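Side-chain contacts in phenylacetaldehyde dehydrogenase (Burkholderia cenocepacia, PDB 4O5H), which probably oxidises phenylacetaldehyde to phenylacetate with NAD+ as electron acceptor, as a member of the aldehyde dehydrogenase family: residues Ala76-Phe81 against Arg253-Ala258; Met408-Glu413 against Val419-Pro424; Arg96-Leu101 against Tyr141-Ala146; Ile446-Asn449 against Ala453-Lys456. One frame throughout, in Å; residues are numbered along the deposited sequence.

Contact 1: residues Ala76-Phe81 against Arg253-Ala258; sequences AARRAF and RIDKIA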
loop_
_atom_site.group_PDB
_atom_site.type_symbol
_atom_site.label_atom_id
_atom_site.label_comp_id
_atom_site.label_asym_id
_atom_site.label_seq_id
_atom_site.Cartn_x
_atom_site.Cartn_y
_atom_site.Cartn_z
ATOM N N ALA A 76 13.682 -16.645 -13.123
ATOM C CA ALA A 76 14.472 -17.344 -12.123
ATOM C C ALA A 76 13.906 -17.149 -10.723
ATOM O O ALA A 76 13.842 -18.098 -9.939
ATOM C CB ALA A 76 15.928 -16.909 -12.186
ATOM N N ALA A 77 13.541 -15.902 -10.392
ATOM C CA ALA A 77 12.995 -15.611 -9.090
ATOM C C ALA A 77 11.669 -16.330 -8.873
ATOM O O ALA A 77 11.422 -16.850 -7.792
ATOM C CB ALA A 77 12.820 -14.100 -8.889
ATOM N N ARG A 78 10.847 -16.365 -9.899
ATOM C CA ARG A 78 9.610 -17.161 -9.875
ATOM C C ARG A 78 9.885 -18.610 -9.587
ATOM O O ARG A 78 9.239 -19.209 -8.740
ATOM C CB ARG A 78 8.855 -17.068 -11.217
ATOM C CG ARG A 78 7.907 -15.893 -11.289
ATOM C CD ARG A 78 6.461 -16.270 -11.033
ATOM N NE ARG A 78 6.191 -16.764 -9.682
ATOM C CZ ARG A 78 5.621 -16.062 -8.698
ATOM N NH1 ARG A 78 5.294 -14.763 -8.825
ATOM N NH2 ARG A 78 5.403 -16.652 -7.538
ATOM N N ARG A 79 10.808 -19.206 -10.330
ATOM C CA ARG A 79 11.136 -20.643 -10.157
ATOM C C ARG A 79 11.621 -20.914 -8.736
ATOM O O ARG A 79 11.207 -21.886 -8.119
ATOM C CB ARG A 79 12.247 -21.115 -11.109
ATOM C CG ARG A 79 11.781 -21.504 -12.503
ATOM C CD ARG A 79 12.890 -22.179 -13.335
ATOM N NE ARG A 79 14.044 -21.295 -13.539
ATOM C CZ ARG A 79 14.124 -20.330 -14.467
ATOM N NH1 ARG A 79 13.133 -20.078 -15.308
ATOM N NH2 ARG A 79 15.224 -19.616 -14.565
ATOM N N ALA A 80 12.461 -20.029 -8.221
ATOM C CA ALA A 80 13.037 -20.220 -6.868
ATOM C C ALA A 80 11.963 -20.145 -5.805
ATOM O O ALA A 80 12.078 -20.783 -4.768
ATOM C CB ALA A 80 14.138 -19.213 -6.595
ATOM N N PHE A 81 10.939 -19.353 -6.044
ATOM C CA PHE A 81 9.844 -19.202 -5.059
ATOM C C PHE A 81 8.823 -20.315 -5.205
ATOM O O PHE A 81 8.320 -20.833 -4.211
ATOM C CB PHE A 81 9.139 -17.842 -5.204
ATOM C CG PHE A 81 8.048 -17.612 -4.190
ATOM C CD1 PHE A 81 8.341 -17.127 -2.944
ATOM C CD2 PHE A 81 6.720 -17.910 -4.501
ATOM C CE1 PHE A 81 7.343 -16.927 -1.990
ATOM C CE2 PHE A 81 5.705 -17.722 -3.565
ATOM C CZ PHE A 81 6.012 -17.259 -2.301
ATOM N N ARG A 253 4.687 -11.037 -13.568
ATOM C CA ARG A 253 5.085 -12.177 -12.723
ATOM C C ARG A 253 5.759 -11.793 -11.424
ATOM O O ARG A 253 6.063 -12.675 -10.611
ATOM C CB ARG A 253 5.969 -13.173 -13.497
ATOM C CG ARG A 253 5.345 -13.685 -14.776
ATOM C CD ARG A 253 6.397 -14.341 -15.653
ATOM N NE ARG A 253 7.440 -13.361 -16.040
ATOM C CZ ARG A 253 8.579 -13.699 -16.669
ATOM N NH1 ARG A 253 8.862 -14.984 -16.958
ATOM N NH2 ARG A 253 9.465 -12.764 -16.995
ATOM N N ILE A 254 6.031 -10.490 -11.211
ATOM C CA ILE A 254 6.348 -10.030 -9.872
ATOM C C ILE A 254 5.055 -9.827 -9.083
ATOM O O ILE A 254 3.995 -9.612 -9.655
ATOM C CB ILE A 254 7.250 -8.779 -9.847
ATOM C CG1 ILE A 254 6.555 -7.539 -10.389
ATOM C CG2 ILE A 254 8.519 -9.032 -10.613
ATOM C CD1 ILE A 254 7.249 -6.252 -9.990
ATOM N N ASP A 255 5.148 -9.930 -7.772
ATOM C CA ASP A 255 4.006 -9.747 -6.867
ATOM C C ASP A 255 4.050 -8.400 -6.126
ATOM O O ASP A 255 3.018 -7.858 -5.732
ATOM C CB ASP A 255 4.015 -10.895 -5.877
ATOM C CG ASP A 255 3.868 -12.228 -6.584
ATOM O OD1 ASP A 255 2.867 -12.388 -7.322
ATOM O OD2 ASP A 255 4.771 -13.073 -6.462
ATOM N N LYS A 256 5.244 -7.848 -5.999
ATOM C CA LYS A 256 5.406 -6.594 -5.339
ATOM C C LYS A 256 6.546 -5.802 -5.956
ATOM O O LYS A 256 7.564 -6.375 -6.324
ATOM C CB LYS A 256 5.699 -6.795 -3.870
ATOM C CG LYS A 256 5.849 -5.476 -3.134
ATOM C CD LYS A 256 6.016 -5.623 -1.631
ATOM C CE LYS A 256 6.004 -4.238 -0.923
ATOM N NZ LYS A 256 4.637 -3.948 -0.329
ATOM N N ILE A 257 6.350 -4.496 -6.066
ATOM C CA ILE A 257 7.429 -3.600 -6.495
ATOM C C ILE A 257 7.791 -2.714 -5.320
ATOM O O ILE A 257 6.921 -2.190 -4.613
ATOM C CB ILE A 257 7.063 -2.802 -7.785
ATOM C CG1 ILE A 257 8.289 -2.101 -8.362
ATOM C CG2 ILE A 257 5.996 -1.767 -7.548
ATOM C CD1 ILE A 257 9.174 -3.054 -9.145
ATOM N N ALA A 258 9.098 -2.587 -5.074
ATOM C CA ALA A 258 9.592 -1.792 -3.980
ATOM C C ALA A 258 10.561 -0.792 -4.551
ATOM O O ALA A 258 11.613 -1.183 -5.091
ATOM C CB ALA A 258 10.282 -2.701 -2.971
HETATM O O HOH W 1 3.554 -15.691 -5.573
#
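Arg78 reaches off its helix to Arg253 and Asp255, and a single nitrogen, NH1, does most of the gripping. That atom gives one hydrogen to the backbone: Arg78 NH1 lies 2.9 Å from Arg253 O, with the donor tilted somewhat out of the carbonyl plane. Its second hydrogen goes into a salt bridge, Arg78 NH1 to Asp255 OD2 at 3.0 Å, met on the syn side of the carboxylate. Both acceptors lie close to the guanidinium plane, at its edge, while the carboxylate is turned 73° against it. Bends at chi2 (-100°) and chi3 (65°) fold the arginine over the Arg253 backbone, so that Arg78 CD rests 4.0 Å from Arg253 CB.

Helix 67-82 is here tied to the loop that leads into strand 256-260, which runs parallel to strand 166-181 in what is probably the Rossmann-type coenzyme-binding domain of the family. Asp255 belongs to that loop, and its OD2 also accepts the backbone N-H of Val177 on strand 166-181; three donors thus meet on this one oxygen, namely Arg78 NH1, Val177 N and a water.

The water marks the looser, wetter side. It accepts from Arg78 NH2 at 2.9 Å and donates to Asp255 OD2 at 3.0 Å, adding a second, indirect link to the oxygen that NH1 already holds, and NH2 has a further salt bridge to Asp82. Beyond its CB, Arg253 turns away from the helical segment, and its guanidinium pairs with Asp251.

Contact 2: residues Met408-Glu413 against Val419-Pro424; sequences MRVVRE and VLVAMP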
loop_
_atom_site.group_PDB
_atom_site.type_symbol
_atom_site.label_atom_id
_atom_site.label_comp_id
_atom_site.label_asym_id
_atom_site.label_seq_id
_atom_site.Cartn_x
_atom_site.Cartn_y
_atom_site.Cartn_z
ATOM N N MET A 408 9.646 30.566 -4.195
ATOM C CA MET A 408 10.788 30.319 -5.083
ATOM C C MET A 408 10.972 28.852 -5.382
ATOM O O MET A 408 10.721 28.005 -4.525
ATOM C CB MET A 408 12.073 30.822 -4.434
ATOM C CG MET A 408 12.115 32.325 -4.237
ATOM S SD MET A 408 13.714 32.791 -3.567
ATOM C CE MET A 408 13.456 34.564 -3.402
ATOM N N ARG A 409 11.471 28.545 -6.565
ATOM C CA ARG A 409 11.719 27.124 -6.966
ATOM C C ARG A 409 12.644 26.385 -6.007
ATOM O O ARG A 409 12.374 25.241 -5.671
ATOM C CB ARG A 409 12.315 27.041 -8.347
ATOM C CG ARG A 409 11.427 27.622 -9.418
ATOM C CD ARG A 409 11.958 27.297 -10.800
ATOM N NE ARG A 409 12.037 25.850 -10.944
ATOM C CZ ARG A 409 12.821 25.224 -11.804
ATOM N NH1 ARG A 409 13.579 25.905 -12.644
ATOM N NH2 ARG A 409 12.831 23.889 -11.830
ATOM N N VAL A 410 13.698 27.055 -5.541
ATOM C CA VAL A 410 14.622 26.438 -4.575
ATOM C C VAL A 410 13.986 26.059 -3.260
ATOM O O VAL A 410 14.459 25.164 -2.590
ATOM C CB VAL A 410 15.870 27.296 -4.249
ATOM C CG1 VAL A 410 16.837 27.280 -5.417
ATOM C CG2 VAL A 410 15.502 28.716 -3.844
ATOM N N VAL A 411 12.924 26.759 -2.880
ATOM C CA VAL A 411 12.191 26.378 -1.683
ATOM C C VAL A 411 11.155 25.290 -1.970
ATOM O O VAL A 411 10.939 24.424 -1.099
ATOM C CB VAL A 411 11.522 27.595 -1.005
ATOM C CG1 VAL A 411 10.787 27.210 0.263
ATOM C CG2 VAL A 411 12.561 28.684 -0.672
ATOM N N ARG A 412 10.493 25.341 -3.118
ATOM C CA ARG A 412 9.404 24.412 -3.408
ATOM C C ARG A 412 9.862 23.051 -3.884
ATOM O O ARG A 412 9.246 22.033 -3.569
ATOM C CB ARG A 412 8.491 25.003 -4.454
ATOM C CG ARG A 412 7.921 26.278 -3.866
ATOM C CD ARG A 412 6.423 26.465 -4.069
ATOM N NE ARG A 412 5.666 25.362 -3.470
ATOM C CZ ARG A 412 5.058 25.405 -2.281
ATOM N NH1 ARG A 412 5.076 26.505 -1.531
ATOM N NH2 ARG A 412 4.409 24.336 -1.850
ATOM N N GLU A 413 10.956 23.015 -4.635
ATOM C CA GLU A 413 11.371 21.797 -5.327
ATOM C C GLU A 413 12.584 21.120 -4.676
ATOM O O GLU A 413 13.486 21.792 -4.166
ATOM C CB GLU A 413 11.706 22.148 -6.775
ATOM C CG GLU A 413 10.496 22.642 -7.561
ATOM C CD GLU A 413 10.830 23.027 -8.982
ATOM O OE1 GLU A 413 11.720 22.434 -9.629
ATOM O OE2 GLU A 413 10.179 23.944 -9.469
ATOM N N VAL A 419 22.455 22.113 -0.774
ATOM C CA VAL A 419 21.895 23.431 -0.878
ATOM C C VAL A 419 20.795 23.586 0.170
ATOM O O VAL A 419 19.767 22.922 0.104
ATOM C CB VAL A 419 21.299 23.667 -2.276
ATOM C CG1 VAL A 419 20.772 25.076 -2.414
ATOM C CG2 VAL A 419 22.332 23.367 -3.369
ATOM N N LEU A 420 21.010 24.537 1.066
ATOM C CA LEU A 420 20.057 24.894 2.113
ATOM C C LEU A 420 19.346 26.208 1.774
ATOM O O LEU A 420 19.963 27.107 1.228
ATOM C CB LEU A 420 20.804 25.097 3.430
ATOM C CG LEU A 420 19.973 25.415 4.684
ATOM C CD1 LEU A 420 19.015 24.304 5.024
ATOM C CD2 LEU A 420 20.878 25.671 5.871
ATOM N N VAL A 421 18.050 26.282 2.081
ATOM C CA VAL A 421 17.350 27.561 2.107
ATOM C C VAL A 421 16.981 27.806 3.569
ATOM O O VAL A 421 16.563 26.876 4.252
ATOM C CB VAL A 421 16.129 27.611 1.175
ATOM C CG1 VAL A 421 16.564 27.403 -0.264
ATOM C CG2 VAL A 421 15.057 26.574 1.560
ATOM N N ALA A 422 17.176 29.040 4.051
ATOM C CA ALA A 422 16.941 29.318 5.456
ATOM C C ALA A 422 16.160 30.613 5.644
ATOM O O ALA A 422 16.551 31.662 5.098
ATOM C CB ALA A 422 18.266 29.423 6.184
ATOM N N MET A 423 15.116 30.540 6.466
ATOM C CA MET A 423 14.185 31.665 6.707
ATOM C C MET A 423 13.778 31.759 8.170
ATOM O O MET A 423 13.751 30.752 8.868
ATOM C CB MET A 423 12.923 31.465 5.856
ATOM C CG MET A 423 13.148 31.650 4.347
ATOM S SD MET A 423 12.027 30.650 3.318
ATOM C CE MET A 423 12.804 29.060 3.474
ATOM N N PRO A 424 13.417 32.970 8.627
ATOM C CA PRO A 424 12.965 33.191 9.977
ATOM C C PRO A 424 11.477 32.942 10.169
ATOM O O PRO A 424 10.725 32.917 9.217
ATOM C CB PRO A 424 13.285 34.673 10.196
ATOM C CG PRO A 424 13.080 35.290 8.838
ATOM C CD PRO A 424 13.562 34.238 7.873
#
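Val421, Val411 and Val410 bury the most surface here, and Val421 is the piece the other two close upon. Its two methyls divide the work. With chi1 at -61°, CG1 stands anti to the carbonyl carbon and faces Val410, while CG2 is turned to Val411. Val410 CG2 lies 4.0 Å from Val421 CG1, and Val421 CG1 also sits 3.9 Å from Val410 O; that carbonyl is hydrogen-bonded to Lys287 NZ.

Val411 comes in at the other branch. Its CG2 is 4.0 Å from Val421 CG2 and also reaches further along the strand, where Val411 CG2 meets Met423 CE at 4.2 Å. A bend at chi3 (-77°) swings that methionine methyl back toward the helix. Val421 and Met423, two residues apart, thus present one face of strand 419-425 to a single short turn of helix, 409-412. This is the helix of a beta-alpha-beta unit whose two strands, 399-402 and 419-425, lie parallel and adjacent in the seven-stranded sheet, probably that of the catalytic domain.

Away from the strand, Arg409 and Glu413 pair within the helical segment: the arginine takes the carboxylate side-on, with Arg409 NE to Glu413 OE2 at 3.0 Å and Arg409 NH2 to Glu413 OE1 at 2.9 Å, and OE1 is also bonded to the Tyr371 hydroxyl. Across the contact there is not one hydrogen bond. Four buried apolar side chains meet through methyl groups at van der Waals range, which implies that dispersion and burial hold the two segments together, with no directed bond between them.

Contact 3: residues Arg96-Leu101 against Tyr141-Ala146; sequences RLMLVL and YMAGWA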
loop_
_atom_site.group_PDB
_atom_site.type_symbol
_atom_site.label_atom_id
_atom_site.label_comp_id
_atom_site.label_asym_id
_atom_site.label_seq_id
_atom_site.Cartn_x
_atom_site.Cartn_y
_atom_site.Cartn_z
ATOM N N ARG A 96 19.489 -18.495 9.606
ATOM C CA ARG A 96 20.897 -18.877 9.627
ATOM C C ARG A 96 21.641 -18.225 8.470
ATOM O O ARG A 96 22.718 -17.624 8.654
ATOM C CB ARG A 96 21.056 -20.389 9.563
ATOM C CG ARG A 96 22.524 -20.826 9.609
ATOM C CD ARG A 96 22.733 -22.297 9.564
ATOM N NE ARG A 96 22.123 -23.009 10.696
ATOM C CZ ARG A 96 22.668 -23.255 11.907
ATOM N NH1 ARG A 96 23.830 -22.755 12.286
ATOM N NH2 ARG A 96 21.983 -23.984 12.776
ATOM N N LEU A 97 21.066 -18.332 7.283
ATOM C CA LEU A 97 21.723 -17.821 6.073
ATOM C C LEU A 97 21.893 -16.283 6.138
ATOM O O LEU A 97 22.918 -15.748 5.740
ATOM C CB LEU A 97 20.965 -18.210 4.813
ATOM C CG LEU A 97 20.933 -19.718 4.513
ATOM C CD1 LEU A 97 19.944 -19.990 3.399
ATOM C CD2 LEU A 97 22.293 -20.213 4.108
ATOM N N MET A 98 20.872 -15.605 6.615
ATOM C CA MET A 98 20.929 -14.142 6.746
ATOM C C MET A 98 21.992 -13.750 7.739
ATOM O O MET A 98 22.692 -12.757 7.524
ATOM C CB MET A 98 19.566 -13.590 7.132
ATOM C CG MET A 98 18.537 -13.752 6.015
ATOM S SD MET A 98 16.929 -13.058 6.448
ATOM C CE MET A 98 17.337 -11.343 6.480
ATOM N N LEU A 99 22.131 -14.495 8.844
ATOM C CA LEU A 99 23.162 -14.175 9.844
ATOM C C LEU A 99 24.573 -14.339 9.306
ATOM O O LEU A 99 25.472 -13.522 9.583
ATOM C CB LEU A 99 22.984 -15.030 11.113
ATOM C CG LEU A 99 21.726 -14.746 11.913
ATOM C CD1 LEU A 99 21.532 -15.807 12.997
ATOM C CD2 LEU A 99 21.778 -13.360 12.528
ATOM N N VAL A 100 24.773 -15.384 8.520
ATOM C CA VAL A 100 26.032 -15.606 7.822
ATOM C C VAL A 100 26.330 -14.436 6.889
ATOM O O VAL A 100 27.443 -13.949 6.844
ATOM C CB VAL A 100 25.997 -16.938 7.017
ATOM C CG1 VAL A 100 27.219 -17.060 6.108
ATOM C CG2 VAL A 100 25.964 -18.129 7.979
ATOM N N LEU A 101 25.335 -13.984 6.155
ATOM C CA LEU A 101 25.530 -12.870 5.249
ATOM C C LEU A 101 25.915 -11.588 5.982
ATOM O O LEU A 101 26.842 -10.882 5.545
ATOM C CB LEU A 101 24.276 -12.655 4.397
ATOM C CG LEU A 101 24.279 -11.466 3.422
ATOM C CD1 LEU A 101 25.442 -11.590 2.439
ATOM C CD2 LEU A 101 22.945 -11.414 2.706
ATOM N N TYR A 141 19.353 -7.803 11.871
ATOM C CA TYR A 141 18.076 -7.455 12.526
ATOM C C TYR A 141 16.928 -8.251 11.884
ATOM O O TYR A 141 16.144 -8.933 12.573
ATOM C CB TYR A 141 17.844 -5.957 12.458
ATOM C CG TYR A 141 16.475 -5.506 12.930
ATOM C CD1 TYR A 141 16.223 -5.281 14.255
ATOM C CD2 TYR A 141 15.414 -5.403 12.034
ATOM C CE1 TYR A 141 14.959 -4.905 14.689
ATOM C CE2 TYR A 141 14.141 -5.058 12.457
ATOM C CZ TYR A 141 13.932 -4.788 13.792
ATOM O OH TYR A 141 12.650 -4.449 14.220
ATOM N N MET A 142 16.855 -8.228 10.547
ATOM C CA MET A 142 15.781 -8.933 9.849
ATOM C C MET A 142 15.886 -10.456 9.957
ATOM O O MET A 142 14.882 -11.143 9.956
ATOM C CB MET A 142 15.739 -8.485 8.371
ATOM C CG MET A 142 15.443 -6.989 8.176
ATOM S SD MET A 142 13.799 -6.545 8.757
ATOM C CE MET A 142 13.979 -4.763 8.799
ATOM N N ALA A 143 17.106 -10.975 10.028
ATOM C CA ALA A 143 17.308 -12.383 10.274
ATOM C C ALA A 143 16.508 -12.851 11.484
ATOM O O ALA A 143 15.866 -13.925 11.473
ATOM C CB ALA A 143 18.776 -12.716 10.489
ATOM N N GLY A 144 16.516 -12.044 12.507
ATOM C CA GLY A 144 15.799 -12.386 13.725
ATOM C C GLY A 144 14.286 -12.374 13.544
ATOM O O GLY A 144 13.595 -13.036 14.319
ATOM N N TRP A 145 13.752 -11.617 12.558
ATOM C CA TRP A 145 12.328 -11.685 12.270
ATOM C C TRP A 145 11.924 -12.967 11.560
ATOM O O TRP A 145 10.749 -13.351 11.651
ATOM C CB TRP A 145 11.803 -10.485 11.439
ATOM C CG TRP A 145 11.528 -9.277 12.291
ATOM C CD1 TRP A 145 12.129 -8.105 12.221
ATOM C CD2 TRP A 145 10.582 -9.180 13.370
ATOM N NE1 TRP A 145 11.624 -7.227 13.166
ATOM C CE2 TRP A 145 10.657 -7.868 13.876
ATOM C CE3 TRP A 145 9.645 -10.047 13.897
ATOM C CZ2 TRP A 145 9.902 -7.439 14.949
ATOM C CZ3 TRP A 145 8.917 -9.651 14.967
ATOM C CH2 TRP A 145 9.020 -8.343 15.473
ATOM N N ALA A 146 12.865 -13.663 10.925
ATOM C CA ALA A 146 12.505 -14.818 10.156
ATOM C C ALA A 146 11.793 -15.881 10.993
ATOM O O ALA A 146 10.900 -16.582 10.462
ATOM C CB ALA A 146 13.721 -15.395 9.467
#
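Helices 96-101 and 141-145 run antiparallel in this contact, their axes 8.4 Å apart at closest approach and 174° between directions. The backbones draw nearest at Met98 and Ala143, whose CA atoms are 5.4 Å apart, a spacing consistent with the small side chain of the alanine.

That alanine methyl is wedged between two neighbours on the facing helix. Met98 CB lies 3.6 Å from Ala143 CB, and Leu99 adds one branch from beside it, Leu99 CD2 to Ala143 CB at 3.7 Å. The methionine then continues over the backbone of the partner helix: its sulfur passes Ala143 CA, and a turn at chi3 (68°) lays the terminal methyl against the peptide, Met98 CE to Ala143 N at 3.6 Å. The same methyl touches the previous residue, Met98 CE to Met142 CB at 3.8 Å; beyond CB, the rest of Met142 leads away from Met98. No hydrogen bond crosses the interface. Within segment 141-146, pointing elsewhere, the indole of Trp145 donates in its ring plane to the Tyr141 hydroxyl, Trp145 NE1 to Tyr141 OH at 3.1 Å.

Leu99 marks the more open side, where a glycerol, probably from the crystallisation liquor, sits close to it. Elsewhere the pair packs on three further helices, 187-201, 215-227 and 493-499. Met98 touches Leu199 and Ala200 of the first, Leu101 lies on the second, and Met142 touches Ala196 of helix 187-201 as well as Val496 and Ile497 of helix 493-499.

Contact 4: residues Ile446-Asn449 against Ala453-Lys456; sequences IWSN and AIHK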
loop_
_atom_site.group_PDB
_atom_site.type_symbol
_atom_site.label_atom_id
_atom_site.label_comp_id
_atom_site.label_asym_id
_atom_site.label_seq_id
_atom_site.Cartn_x
_atom_site.Cartn_y
_atom_site.Cartn_z
ATOM N N ILE A 446 12.902 19.075 14.762
ATOM C CA ILE A 446 12.667 20.127 15.708
ATOM C C ILE A 446 13.882 20.195 16.627
ATOM O O ILE A 446 14.334 19.148 17.128
ATOM C CB ILE A 446 11.454 19.789 16.570
ATOM C CG1 ILE A 446 10.207 19.591 15.712
ATOM C CG2 ILE A 446 11.226 20.892 17.570
ATOM C CD1 ILE A 446 9.099 18.872 16.459
ATOM N N TRP A 447 14.407 21.396 16.856
ATOM C CA TRP A 447 15.584 21.608 17.684
ATOM C C TRP A 447 15.133 22.451 18.872
ATOM O O TRP A 447 14.821 23.626 18.687
ATOM C CB TRP A 447 16.740 22.275 16.861
ATOM C CG TRP A 447 17.189 21.283 15.840
ATOM C CD1 TRP A 447 16.514 20.912 14.729
ATOM C CD2 TRP A 447 18.358 20.454 15.904
ATOM N NE1 TRP A 447 17.206 19.934 14.064
ATOM C CE2 TRP A 447 18.335 19.628 14.771
ATOM C CE3 TRP A 447 19.429 20.357 16.798
ATOM C CZ2 TRP A 447 19.316 18.675 14.511
ATOM C CZ3 TRP A 447 20.398 19.431 16.544
ATOM C CH2 TRP A 447 20.336 18.593 15.393
ATOM N N SER A 448 15.156 21.853 20.071
ATOM C CA SER A 448 14.656 22.447 21.305
ATOM C C SER A 448 14.878 21.488 22.474
ATOM O O SER A 448 15.157 20.295 22.256
ATOM C CB SER A 448 13.157 22.699 21.189
ATOM O OG SER A 448 12.643 23.346 22.336
ATOM N N ASN A 449 14.802 22.015 23.678
ATOM C CA ASN A 449 14.818 21.214 24.904
ATOM C C ASN A 449 13.542 21.498 25.730
ATOM O O ASN A 449 13.424 21.075 26.867
ATOM C CB ASN A 449 16.072 21.509 25.737
ATOM C CG ASN A 449 16.282 20.510 26.876
ATOM O OD1 ASN A 449 16.219 19.302 26.680
ATOM N ND2 ASN A 449 16.495 21.032 28.088
ATOM N N ALA A 453 6.650 22.467 24.213
ATOM C CA ALA A 453 6.665 22.907 22.812
ATOM C C ALA A 453 6.905 21.747 21.842
ATOM O O ALA A 453 6.290 21.701 20.787
ATOM C CB ALA A 453 7.733 23.971 22.580
ATOM N N ILE A 454 7.796 20.853 22.207
ATOM C CA ILE A 454 8.116 19.704 21.360
ATOM C C ILE A 454 6.892 18.811 21.205
ATOM O O ILE A 454 6.493 18.470 20.098
ATOM C CB ILE A 454 9.289 18.912 21.942
ATOM C CG1 ILE A 454 10.572 19.724 21.766
ATOM C CG2 ILE A 454 9.428 17.545 21.246
ATOM C CD1 ILE A 454 11.702 19.283 22.674
ATOM N N HIS A 455 6.215 18.519 22.309
ATOM C CA HIS A 455 5.065 17.624 22.242
ATOM C C HIS A 455 3.823 18.245 21.611
ATOM O O HIS A 455 3.016 17.539 21.058
ATOM C CB HIS A 455 4.771 16.966 23.597
ATOM C CG HIS A 455 5.611 15.744 23.811
ATOM N ND1 HIS A 455 5.353 14.551 23.152
ATOM C CD2 HIS A 455 6.759 15.552 24.503
ATOM C CE1 HIS A 455 6.298 13.672 23.458
ATOM N NE2 HIS A 455 7.158 14.251 24.273
ATOM N N LYS A 456 3.720 19.548 21.628
ATOM C CA LYS A 456 2.662 20.238 20.910
ATOM C C LYS A 456 2.943 20.263 19.413
ATOM O O LYS A 456 2.029 20.298 18.609
ATOM C CB LYS A 456 2.492 21.668 21.458
ATOM C CG LYS A 456 1.839 21.719 22.821
ATOM C CD LYS A 456 1.930 23.130 23.416
ATOM C CE LYS A 456 1.312 23.169 24.784
ATOM N NZ LYS A 456 -0.148 23.349 24.641
#
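Ile454 meets Ser448 and Ile446 across this contact, and the helix that carries it can be followed from Ala453 onward. The Ala453 methyl faces segment 446-449 without touching it, and the backbone N-H of this residue bonds to the carboxylate of Asp450 at the start of the helix.

Next comes Ile454, directed toward the strand end. Its CG1 branch, anti to the carbonyl carbon (chi1 -71°), extends past the serine: Ile454 CG1 lies 4.0 Å from Ser448 CB, and Ile454 CD1 ends 3.6 Å from Ser448 O. Earlier in the strand the fit is looser, with Ile446 CG2 4.4 Å from Ile454 CG1. The connection is tight: strand 443-447 turns directly into helix 451-457, the first half of a beta-alpha-beta unit that returns through strand 465-468, the edge strand of its sheet within this chain. Ser448 sits in the turn. Its hydroxyl is hydrogen-bonded to Asp295 and to the backbone N-H of Asp450, and its carbonyl to the side-chain amide of Asn469, while CB is the side-chain atom nearer to the isoleucine; OG stays 4.2 Å from Ile454 CD1.

His455, one step further along, starts out away from the strand. Both it and Ile454 reach the second subunit, where Ile454 packs on Met508 and His455 on Tyr169 of that neighbouring chain.

In the fold
The four contacts form two distant pairs. Contact 3 (96-101 with 141-146) falls inside the long loop closed by contact 1 (76-81 with 253-258), and their centres are about 20 Å apart; contact 1 reaches the sheet containing strands 166-181 and 256-260, and contact 3 lies among helices of the same region. Contacts 2 and 4 follow later, one after the other, centres about 22 Å apart; they serve the same seven-stranded sheet through strands 419-425 and 443-447, each within its own beta-alpha-beta unit. Centres of contacts 1 and 4 lie about 44 Å apart, on opposite sides of the chain's centre, consistent with separate coenzyme-binding and catalytic domains. Of the four, contact 4 alone touches the second subunit.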